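Long-range contacts in malonate decarboxylase subunit alpha (Acinetobacter baumannii ATCC 17978, PDB 6MPR), which probably transfers the acyl carrier protein from its acetyl to its malonyl thioester, releasing acetate, as the transferase subunit of malonate decarboxylase: residues Arg112-Ser117 with Gly133-Gly138; Gly170-Gly175 with Ser217-Val222; Leu369-Met374 with Pro443-Arg448. One frame throughout, in Å; residues are numbered along the deposited sequence.

Interaction 1: residues Arg112-Ser117 with Gly133-Gly138; sequences RKLDFS and GLLEIG
Leu114 pairs with Ile137 in a parallel bridge between strands 111-116 and 136-140, the second of which ends the large parallel sheet of this chain. Three backbone bonds join the strands: Glu136 N to Arg112 O at 2.8 Å, Leu114 N to Glu136 O, and Gly138 N to Leu114 O, the last almost straight at 174°. The tight side is the sheet face that carries Leu114 and Ile137. Here Leu114 CD2 meets Leu135 CD1 at 4.0 Å. Phe116 holds its CG between the backbone N and the carbonyl carbon (chi1 74°), which lets the ring edge at CE1 reach Ile137 CD1 at 3.6 Å. Helices 125-131 and 100-107 cover this apolar layer, with Leu135 touching both Leu129 and Phe106. The side bearing Lys113 and Glu136 is looser and exposed. Lys113 CG passes Glu136 OE1 at 3.9 Å, while the extended lysine chain carries its amine away. Gly133, which closes the preceding helix in a Schellman motif, puts its O, with Leu134 CA, over one face of the Arg112 guanidinium; this O is 3.2 Å from Arg112 NH2 but at a poor angle for a bond. Glu136 OE2 lies at the edge, 4.0 Å from Arg112 NE, the guanidinium and carboxylate planes standing 83° apart. Asp115, by contrast, is buried: OD1 lies 3.5 Å from Gly138 CA and accepts from Ala139 N, and OD2 is hydrogen-bonded to His91 NE2. Backbone bonds and aliphatic packing thus fix the edge strand, whereas the Arg112-Glu136 charges, too far apart for a salt bridge, probably add a weak, solvent-screened attraction.

Interaction 2: residues Gly170-Gly175 with Ser217-Val222; sequences GNIYTG and SWVDYV
A small mixed sheet leans on the large parallel sheet here: Ile172, in the outermost strand 172-173, meets Val219, in the loop leading into strand 221-224, and Val222 within it. The contact is made by aliphatic branches and one glycine, all of them buried. Ile172 keeps CG1 beside its backbone N (chi1 -44°), and both carbons of that branch are used: CG1 lies 3.8 Å from Val219 CG2, and CD1 lies 3.7 Å from Val222 CG1. Ile172 and Val222 lie alongside, their side chains running in opposite senses. Gly170, at a positive phi of 99°, brings its backbone close to both valines, with its O 3.3 Å from Val219 CG2 and its CA 4.0 Å from Val222 CG1. Val197, on strand 194-199, touches both Ile172 and Val219 and extends the apolar cluster into the large sheet. Asn171 OD1 accepts from Ala216 N, a polar tie beside the cluster. Beyond it lies the subunit boundary, where Arg342 of the second subunit forms a salt bridge with Asp220 and a hydrogen bond with Val219 O. Between these two segments the adhesion is apolar, from burial of methyl groups, while polar bonds to other residues anchor the flanks.

Interaction 3: residues Leu369-Met374 with Pro443-Arg448; sequences LQVDGM and PTFVDR
Val371 and Phe445 come together through their first torsions: the valine sets CG1 opposite its backbone N (chi1 179°), and the phenylalanine turns its ring to the side of its own N (chi1 -66°). The two side chains then lie alongside each other, pointing the same way, and Val371 CG1 approaches Phe445 CE1 obliquely at 3.7 Å. Their backbones run in the same general direction and form a single bridge. Val371 N donates to Thr444 O at 2.9 Å, and Val371 O accepts from Val446 N at 3.0 Å, so both polar atoms of this buried residue are satisfied across the contact. Val371 O also receives a CA-H...O contact from Phe445 CA at 3.2 Å. On the other side of the paired backbones, away from the Val371 and Phe445 side chains, Val446 and Gln370 cross at about a right angle, with Val446 CG1 4.0 Å from Gln370 NE2. A water lies 3.3 Å from Gln370 NE2 and 2.7 Å from Pro443 O, accepting from the amide and donating to the carbonyl. Gln370 OE1 is held by Asp450 N at the start of helix 450-458. A second water links Gly373 N to Asp447 O where the two segments diverge. There Asp372 makes an Asx turn, its OD1 taking Met374 N at 3.0 Å from above the carboxylate plane (56° out of it) and also accepting a hydrogen bond from His376 N. Phe445 continues inward onto Leu475 and Ile497, while Arg448 forms a salt bridge with Asp453 and a hydrogen bond with Thr419 of the second subunit. The loop before helix 450-458 is thus pinned by a short backbone bridge with an apolar ring on one side and water-mediated bonds at both ends.

Interactions 1 and 2 both reach the large parallel sheet, but at different places: 112-117 with 133-138 forms one edge of it, whereas 217-222 leads into strand 221-224, next to the strand at the other edge. Their centres are about 28 Å apart and their nearest atoms about 19 Å. Interaction 3 belongs to the part of the chain built on the second large sheet, about 28 Å between centres from interaction 1 and about 46 Å from interaction 2, on the opposite side of the chain's centre from the latter. None touches another. Interactions 2 and 3 both border the second subunit, so the dimer interface reaches widely separated parts of each chain.

Interaction 1: residues Arg112-Ser117 with Gly133-Gly138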
loop_
_atom_site.group_PDB
_atom_site.type_symbol
_atom_site.label_atom_id
_atom_site.label_comp_id
_atom_site.label_asym_id
_atom_site.label_seq_id
_atom_site.Cartn_x
_atom_site.Cartn_y
_atom_site.Cartn_z
ATOM N N ARG A 112 14.614 -17.571 17.239
ATOM C CA ARG A 112 13.494 -18.108 18.014
ATOM C C ARG A 112 12.148 -17.653 17.457
ATOM O O ARG A 112 11.225 -18.461 17.317
ATOM C CB ARG A 112 13.593 -17.702 19.484
ATOM C CG ARG A 112 12.835 -18.641 20.426
ATOM C CD ARG A 112 13.448 -20.021 20.307
ATOM N NE ARG A 112 13.081 -20.952 21.365
ATOM C CZ ARG A 112 13.820 -22.005 21.705
ATOM N NH1 ARG A 112 14.972 -22.239 21.083
ATOM N NH2 ARG A 112 13.418 -22.820 22.674
ATOM N N LYS A 113 12.022 -16.367 17.135
ATOM C CA LYS A 113 10.766 -15.800 16.663
ATOM C C LYS A 113 10.797 -15.601 15.155
ATOM O O LYS A 113 11.842 -15.326 14.563
ATOM C CB LYS A 113 10.473 -14.457 17.343
ATOM C CG LYS A 113 10.312 -14.515 18.835
ATOM C CD LYS A 113 9.933 -13.129 19.338
ATOM C CE LYS A 113 9.976 -13.028 20.845
ATOM N NZ LYS A 113 9.615 -11.640 21.252
ATOM N N LEU A 114 9.632 -15.729 14.533
ATOM C CA LEU A 114 9.525 -15.559 13.090
ATOM C C LEU A 114 8.264 -14.787 12.744
ATOM O O LEU A 114 7.171 -15.157 13.180
ATOM C CB LEU A 114 9.512 -16.914 12.374
ATOM C CG LEU A 114 9.284 -16.839 10.858
ATOM C CD1 LEU A 114 10.485 -16.151 10.157
ATOM C CD2 LEU A 114 9.032 -18.232 10.297
ATOM N N ASP A 115 8.426 -13.708 11.976
ATOM C CA ASP A 115 7.329 -13.032 11.291
ATOM C C ASP A 115 7.607 -13.129 9.801
ATOM O O ASP A 115 8.711 -12.790 9.361
ATOM C CB ASP A 115 7.200 -11.567 11.713
ATOM C CG ASP A 115 6.460 -11.407 13.029
ATOM O OD1 ASP A 115 5.218 -11.573 13.052
ATOM O OD2 ASP A 115 7.120 -11.149 14.053
ATOM N N PHE A 116 6.628 -13.608 9.030
ATOM C CA PHE A 116 6.874 -13.880 7.614
ATOM C C PHE A 116 5.599 -13.691 6.807
ATOM O O PHE A 116 4.516 -13.458 7.354
ATOM C CB PHE A 116 7.449 -15.293 7.385
ATOM C CG PHE A 116 6.444 -16.421 7.553
ATOM C CD1 PHE A 116 6.005 -16.800 8.811
ATOM C CD2 PHE A 116 5.983 -17.124 6.448
ATOM C CE1 PHE A 116 5.098 -17.858 8.967
ATOM C CE2 PHE A 116 5.081 -18.167 6.585
ATOM C CZ PHE A 116 4.622 -18.527 7.846
ATOM N N SER A 117 5.752 -13.767 5.479
ATOM C CA SER A 117 4.619 -13.700 4.559
ATOM C C SER A 117 4.427 -14.961 3.728
ATOM O O SER A 117 3.298 -15.467 3.636
ATOM C CB SER A 117 4.757 -12.486 3.635
ATOM O OG SER A 117 3.665 -12.439 2.726
ATOM N N GLY A 133 8.902 -26.634 19.793
ATOM C CA GLY A 133 9.231 -25.509 20.646
ATOM C C GLY A 133 10.420 -24.681 20.210
ATOM O O GLY A 133 10.905 -23.864 21.000
ATOM N N LEU A 134 10.898 -24.850 18.979
ATOM C CA LEU A 134 12.064 -24.124 18.493
ATOM C C LEU A 134 11.711 -22.910 17.647
ATOM O O LEU A 134 12.595 -22.095 17.354
ATOM C CB LEU A 134 12.962 -25.070 17.680
ATOM C CG LEU A 134 13.567 -26.217 18.502
ATOM C CD1 LEU A 134 14.261 -27.226 17.602
ATOM C CD2 LEU A 134 14.540 -25.684 19.552
ATOM N N LEU A 135 10.448 -22.754 17.267
ATOM C CA LEU A 135 10.023 -21.649 16.421
ATOM C C LEU A 135 8.740 -21.084 17.005
ATOM O O LEU A 135 7.792 -21.834 17.253
ATOM C CB LEU A 135 9.819 -22.114 14.967
ATOM C CG LEU A 135 9.523 -21.040 13.907
ATOM C CD1 LEU A 135 9.998 -21.449 12.518
ATOM C CD2 LEU A 135 8.029 -20.728 13.848
ATOM N N GLU A 136 8.723 -19.776 17.250
ATOM C CA GLU A 136 7.560 -19.074 17.794
ATOM C C GLU A 136 7.050 -18.132 16.709
ATOM O O GLU A 136 7.725 -17.154 16.377
ATOM C CB GLU A 136 7.933 -18.299 19.056
ATOM C CG GLU A 136 8.445 -19.182 20.207
ATOM C CD GLU A 136 9.056 -18.395 21.372
ATOM O OE1 GLU A 136 8.927 -17.149 21.416
ATOM O OE2 GLU A 136 9.680 -19.035 22.248
ATOM N N ILE A 137 5.872 -18.431 16.153
ATOM C CA ILE A 137 5.289 -17.571 15.131
ATOM C C ILE A 137 4.773 -16.291 15.771
ATOM O O ILE A 137 4.086 -16.323 16.799
ATOM C CB ILE A 137 4.157 -18.286 14.380
ATOM C CG1 ILE A 137 4.701 -19.460 13.583
ATOM C CG2 ILE A 137 3.504 -17.326 13.388
ATOM C CD1 ILE A 137 5.415 -19.052 12.311
ATOM N N GLY A 138 5.127 -15.155 15.178
ATOM C CA GLY A 138 4.421 -13.917 15.455
ATOM C C GLY A 138 3.107 -13.902 14.707
ATOM O O GLY A 138 2.041 -14.128 15.292
#

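Interaction 2: residues Gly170-Gly175 with Ser217-Val222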
loop_
_atom_site.group_PDB
_atom_site.type_symbol
_atom_site.label_atom_id
_atom_site.label_comp_id
_atom_site.label_asym_id
_atom_site.label_seq_id
_atom_site.Cartn_x
_atom_site.Cartn_y
_atom_site.Cartn_z
ATOM N N GLY A 170 29.294 1.692 -0.946
ATOM C CA GLY A 170 28.064 1.029 -0.563
ATOM C C GLY A 170 26.850 1.357 -1.406
ATOM O O GLY A 170 25.746 0.940 -1.048
ATOM N N ASN A 171 27.006 2.110 -2.495
ATOM C CA ASN A 171 25.937 2.202 -3.487
ATOM C C ASN A 171 25.670 0.821 -4.085
ATOM O O ASN A 171 26.606 0.103 -4.436
ATOM C CB ASN A 171 26.327 3.172 -4.603
ATOM C CG ASN A 171 26.419 4.610 -4.134
ATOM O OD1 ASN A 171 25.419 5.202 -3.715
ATOM N ND2 ASN A 171 27.613 5.196 -4.242
ATOM N N ILE A 172 24.391 0.448 -4.219
ATOM C CA ILE A 172 24.022 -0.888 -4.667
ATOM C C ILE A 172 23.254 -0.794 -5.974
ATOM O O ILE A 172 22.327 0.011 -6.111
ATOM C CB ILE A 172 23.170 -1.656 -3.629
ATOM C CG1 ILE A 172 23.725 -1.497 -2.208
ATOM C CG2 ILE A 172 23.129 -3.134 -4.006
ATOM C CD1 ILE A 172 25.067 -2.184 -1.984
ATOM N N TYR A 173 23.609 -1.655 -6.914
ATOM C CA TYR A 173 22.788 -1.927 -8.088
ATOM C C TYR A 173 22.040 -3.234 -7.852
ATOM O O TYR A 173 22.671 -4.281 -7.664
ATOM C CB TYR A 173 23.653 -2.009 -9.344
ATOM C CG TYR A 173 22.904 -2.476 -10.571
ATOM C CD1 TYR A 173 21.827 -1.753 -11.054
ATOM C CD2 TYR A 173 23.258 -3.653 -11.227
ATOM C CE1 TYR A 173 21.122 -2.185 -12.170
ATOM C CE2 TYR A 173 22.568 -4.096 -12.340
ATOM C CZ TYR A 173 21.499 -3.351 -12.809
ATOM O OH TYR A 173 20.794 -3.779 -13.911
ATOM N N THR A 174 20.700 -3.168 -7.807
ATOM C CA THR A 174 19.867 -4.361 -7.670
ATOM C C THR A 174 19.122 -4.745 -8.951
ATOM O O THR A 174 18.705 -5.904 -9.084
ATOM C CB THR A 174 18.848 -4.176 -6.530
ATOM O OG1 THR A 174 18.107 -2.959 -6.715
ATOM C CG2 THR A 174 19.546 -4.096 -5.189
ATOM N N GLY A 175 18.917 -3.802 -9.873
ATOM C CA GLY A 175 18.503 -4.110 -11.229
ATOM C C GLY A 175 17.152 -4.793 -11.344
ATOM O O GLY A 175 16.195 -4.470 -10.623
ATOM N N SER A 217 24.363 5.932 1.476
ATOM C CA SER A 217 24.088 6.329 2.851
ATOM C C SER A 217 23.066 5.419 3.536
ATOM O O SER A 217 22.928 5.487 4.762
ATOM C CB SER A 217 23.629 7.781 2.895
ATOM O OG SER A 217 22.401 7.940 2.216
ATOM N N TRP A 218 22.368 4.549 2.792
ATOM C CA TRP A 218 21.483 3.570 3.423
ATOM C C TRP A 218 22.202 2.299 3.856
ATOM O O TRP A 218 21.603 1.483 4.571
ATOM C CB TRP A 218 20.341 3.160 2.475
ATOM C CG TRP A 218 19.459 4.277 2.031
ATOM C CD1 TRP A 218 19.706 5.627 2.125
ATOM C CD2 TRP A 218 18.179 4.148 1.401
ATOM N NE1 TRP A 218 18.658 6.335 1.581
ATOM C CE2 TRP A 218 17.709 5.452 1.136
ATOM C CE3 TRP A 218 17.389 3.056 1.032
ATOM C CZ2 TRP A 218 16.487 5.691 0.512
ATOM C CZ3 TRP A 218 16.165 3.303 0.428
ATOM C CH2 TRP A 218 15.730 4.608 0.181
ATOM N N VAL A 219 23.455 2.107 3.446
ATOM C CA VAL A 219 24.150 0.831 3.567
ATOM C C VAL A 219 25.302 0.992 4.554
ATOM O O VAL A 219 26.076 1.949 4.460
ATOM C CB VAL A 219 24.662 0.366 2.189
ATOM C CG1 VAL A 219 25.497 -0.912 2.314
ATOM C CG2 VAL A 219 23.487 0.164 1.212
ATOM N N ASP A 220 25.439 0.047 5.483
ATOM C CA ASP A 220 26.614 0.109 6.352
ATOM C C ASP A 220 27.772 -0.745 5.847
ATOM O O ASP A 220 28.934 -0.318 5.929
ATOM C CB ASP A 220 26.218 -0.289 7.773
ATOM C CG ASP A 220 25.174 0.634 8.325
ATOM O OD1 ASP A 220 25.489 1.833 8.525
ATOM O OD2 ASP A 220 24.021 0.182 8.491
ATOM N N TYR A 221 27.493 -1.928 5.296
ATOM C CA TYR A 221 28.558 -2.787 4.797
ATOM C C TYR A 221 28.110 -3.540 3.559
ATOM O O TYR A 221 26.925 -3.852 3.397
ATOM C CB TYR A 221 29.005 -3.817 5.829
ATOM C CG TYR A 221 29.619 -3.223 7.068
ATOM C CD1 TYR A 221 30.960 -2.848 7.101
ATOM C CD2 TYR A 221 28.852 -3.046 8.199
ATOM C CE1 TYR A 221 31.522 -2.294 8.266
ATOM C CE2 TYR A 221 29.389 -2.506 9.348
ATOM C CZ TYR A 221 30.718 -2.127 9.378
ATOM O OH TYR A 221 31.221 -1.604 10.549
ATOM N N VAL A 222 29.082 -3.856 2.697
ATOM C CA VAL A 222 28.860 -4.763 1.580
ATOM C C VAL A 222 29.860 -5.910 1.702
ATOM O O VAL A 222 30.910 -5.783 2.333
ATOM C CB VAL A 222 28.983 -4.073 0.199
ATOM C CG1 VAL A 222 27.992 -2.917 0.079
ATOM C CG2 VAL A 222 30.416 -3.604 -0.051
#

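Interaction 3: residues Leu369-Met374 with Pro443-Arg448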
loop_
_atom_site.group_PDB
_atom_site.type_symbol
_atom_site.label_atom_id
_atom_site.label_comp_id
_atom_site.label_asym_id
_atom_site.label_seq_id
_atom_site.Cartn_x
_atom_site.Cartn_y
_atom_site.Cartn_z
ATOM N N LEU A 369 -5.907 -24.142 -2.728
ATOM C CA LEU A 369 -6.065 -25.586 -2.590
ATOM C C LEU A 369 -7.419 -25.970 -2.021
ATOM O O LEU A 369 -7.958 -27.016 -2.393
ATOM C CB LEU A 369 -4.962 -26.196 -1.711
ATOM C CG LEU A 369 -3.547 -26.138 -2.277
ATOM C CD1 LEU A 369 -2.581 -26.851 -1.333
ATOM C CD2 LEU A 369 -3.503 -26.734 -3.680
ATOM N N GLN A 370 -7.968 -25.165 -1.103
ATOM C CA GLN A 370 -9.228 -25.487 -0.444
ATOM C C GLN A 370 -10.164 -24.285 -0.443
ATOM O O GLN A 370 -9.725 -23.144 -0.307
ATOM C CB GLN A 370 -9.004 -25.948 0.993
ATOM C CG GLN A 370 -8.419 -27.351 1.114
ATOM C CD GLN A 370 -8.530 -27.886 2.529
ATOM O OE1 GLN A 370 -8.631 -27.111 3.484
ATOM N NE2 GLN A 370 -8.560 -29.208 2.667
ATOM N N VAL A 371 -11.452 -24.563 -0.615
ATOM C CA VAL A 371 -12.520 -23.567 -0.621
ATOM C C VAL A 371 -13.686 -24.194 0.126
ATOM O O VAL A 371 -14.059 -25.332 -0.170
ATOM C CB VAL A 371 -12.941 -23.177 -2.053
ATOM C CG1 VAL A 371 -14.083 -22.152 -2.052
ATOM C CG2 VAL A 371 -11.748 -22.636 -2.831
ATOM N N ASP A 372 -14.251 -23.485 1.102
ATOM C CA ASP A 372 -15.387 -24.044 1.816
ATOM C C ASP A 372 -16.703 -23.481 1.261
ATOM O O ASP A 372 -16.730 -22.749 0.266
ATOM C CB ASP A 372 -15.229 -23.856 3.333
ATOM C CG ASP A 372 -15.517 -22.439 3.823
ATOM O OD1 ASP A 372 -15.905 -21.559 3.037
ATOM O OD2 ASP A 372 -15.370 -22.226 5.051
ATOM N N GLY A 373 -17.815 -23.865 1.899
ATOM C CA GLY A 373 -19.143 -23.561 1.376
ATOM C C GLY A 373 -19.503 -22.085 1.374
ATOM O O GLY A 373 -20.465 -21.691 0.699
ATOM N N MET A 374 -18.776 -21.275 2.135
ATOM C CA MET A 374 -18.913 -19.827 2.142
ATOM C C MET A 374 -17.946 -19.149 1.178
ATOM O O MET A 374 -17.988 -17.922 1.033
ATOM C CB MET A 374 -18.685 -19.280 3.558
ATOM C CG MET A 374 -19.804 -19.598 4.543
ATOM S SD MET A 374 -21.283 -18.670 4.108
ATOM C CE MET A 374 -20.730 -16.987 4.397
ATOM N N PRO A 443 -10.332 -33.188 -3.051
ATOM C CA PRO A 443 -11.309 -32.171 -3.458
ATOM C C PRO A 443 -10.855 -30.770 -3.099
ATOM O O PRO A 443 -10.257 -30.535 -2.046
ATOM C CB PRO A 443 -12.575 -32.567 -2.687
ATOM C CG PRO A 443 -12.103 -33.427 -1.583
ATOM C CD PRO A 443 -10.898 -34.142 -2.086
ATOM N N THR A 444 -11.139 -29.826 -3.999
ATOM C CA THR A 444 -10.919 -28.425 -3.678
ATOM C C THR A 444 -11.990 -27.913 -2.733
ATOM O O THR A 444 -11.696 -27.195 -1.765
ATOM C CB THR A 444 -10.915 -27.587 -4.948
ATOM O OG1 THR A 444 -9.893 -28.074 -5.825
ATOM C CG2 THR A 444 -10.670 -26.138 -4.603
ATOM N N PHE A 445 -13.227 -28.291 -2.984
ATOM C CA PHE A 445 -14.353 -27.819 -2.199
ATOM C C PHE A 445 -14.578 -28.778 -1.038
ATOM O O PHE A 445 -14.769 -29.985 -1.245
ATOM C CB PHE A 445 -15.578 -27.670 -3.102
ATOM C CG PHE A 445 -15.399 -26.602 -4.134
ATOM C CD1 PHE A 445 -15.580 -25.265 -3.799
ATOM C CD2 PHE A 445 -14.970 -26.919 -5.416
ATOM C CE1 PHE A 445 -15.384 -24.265 -4.731
ATOM C CE2 PHE A 445 -14.761 -25.921 -6.354
ATOM C CZ PHE A 445 -14.976 -24.591 -6.013
ATOM N N VAL A 446 -14.511 -28.240 0.181
ATOM C CA VAL A 446 -14.579 -29.014 1.416
ATOM C C VAL A 446 -15.577 -28.365 2.364
ATOM O O VAL A 446 -15.758 -27.145 2.361
ATOM C CB VAL A 446 -13.209 -29.118 2.115
ATOM C CG1 VAL A 446 -12.220 -29.890 1.255
ATOM C CG2 VAL A 446 -12.684 -27.720 2.451
ATOM N N ASP A 447 -16.209 -29.195 3.201
ATOM C CA ASP A 447 -17.101 -28.662 4.227
ATOM C C ASP A 447 -16.344 -27.845 5.268
ATOM O O ASP A 447 -16.884 -26.867 5.801
ATOM C CB ASP A 447 -17.857 -29.803 4.911
ATOM C CG ASP A 447 -18.871 -30.471 3.999
ATOM O OD1 ASP A 447 -19.430 -29.787 3.115
ATOM O OD2 ASP A 447 -19.116 -31.685 4.176
ATOM N N ARG A 448 -15.106 -28.223 5.572
ATOM C CA ARG A 448 -14.327 -27.567 6.615
ATOM C C ARG A 448 -12.890 -27.405 6.145
ATOM O O ARG A 448 -12.240 -28.389 5.778
ATOM C CB ARG A 448 -14.369 -28.388 7.913
ATOM C CG ARG A 448 -13.506 -27.879 9.053
ATOM C CD ARG A 448 -13.418 -28.933 10.154
ATOM N NE ARG A 448 -12.626 -28.491 11.306
ATOM C CZ ARG A 448 -13.127 -27.792 12.318
ATOM N NH1 ARG A 448 -14.417 -27.458 12.316
ATOM N NH2 ARG A 448 -12.348 -27.424 13.330
HETATM O O HOH W 1 -8.970 -31.298 0.168
HETATM O O HOH W 2 -18.520 -25.358 4.345
#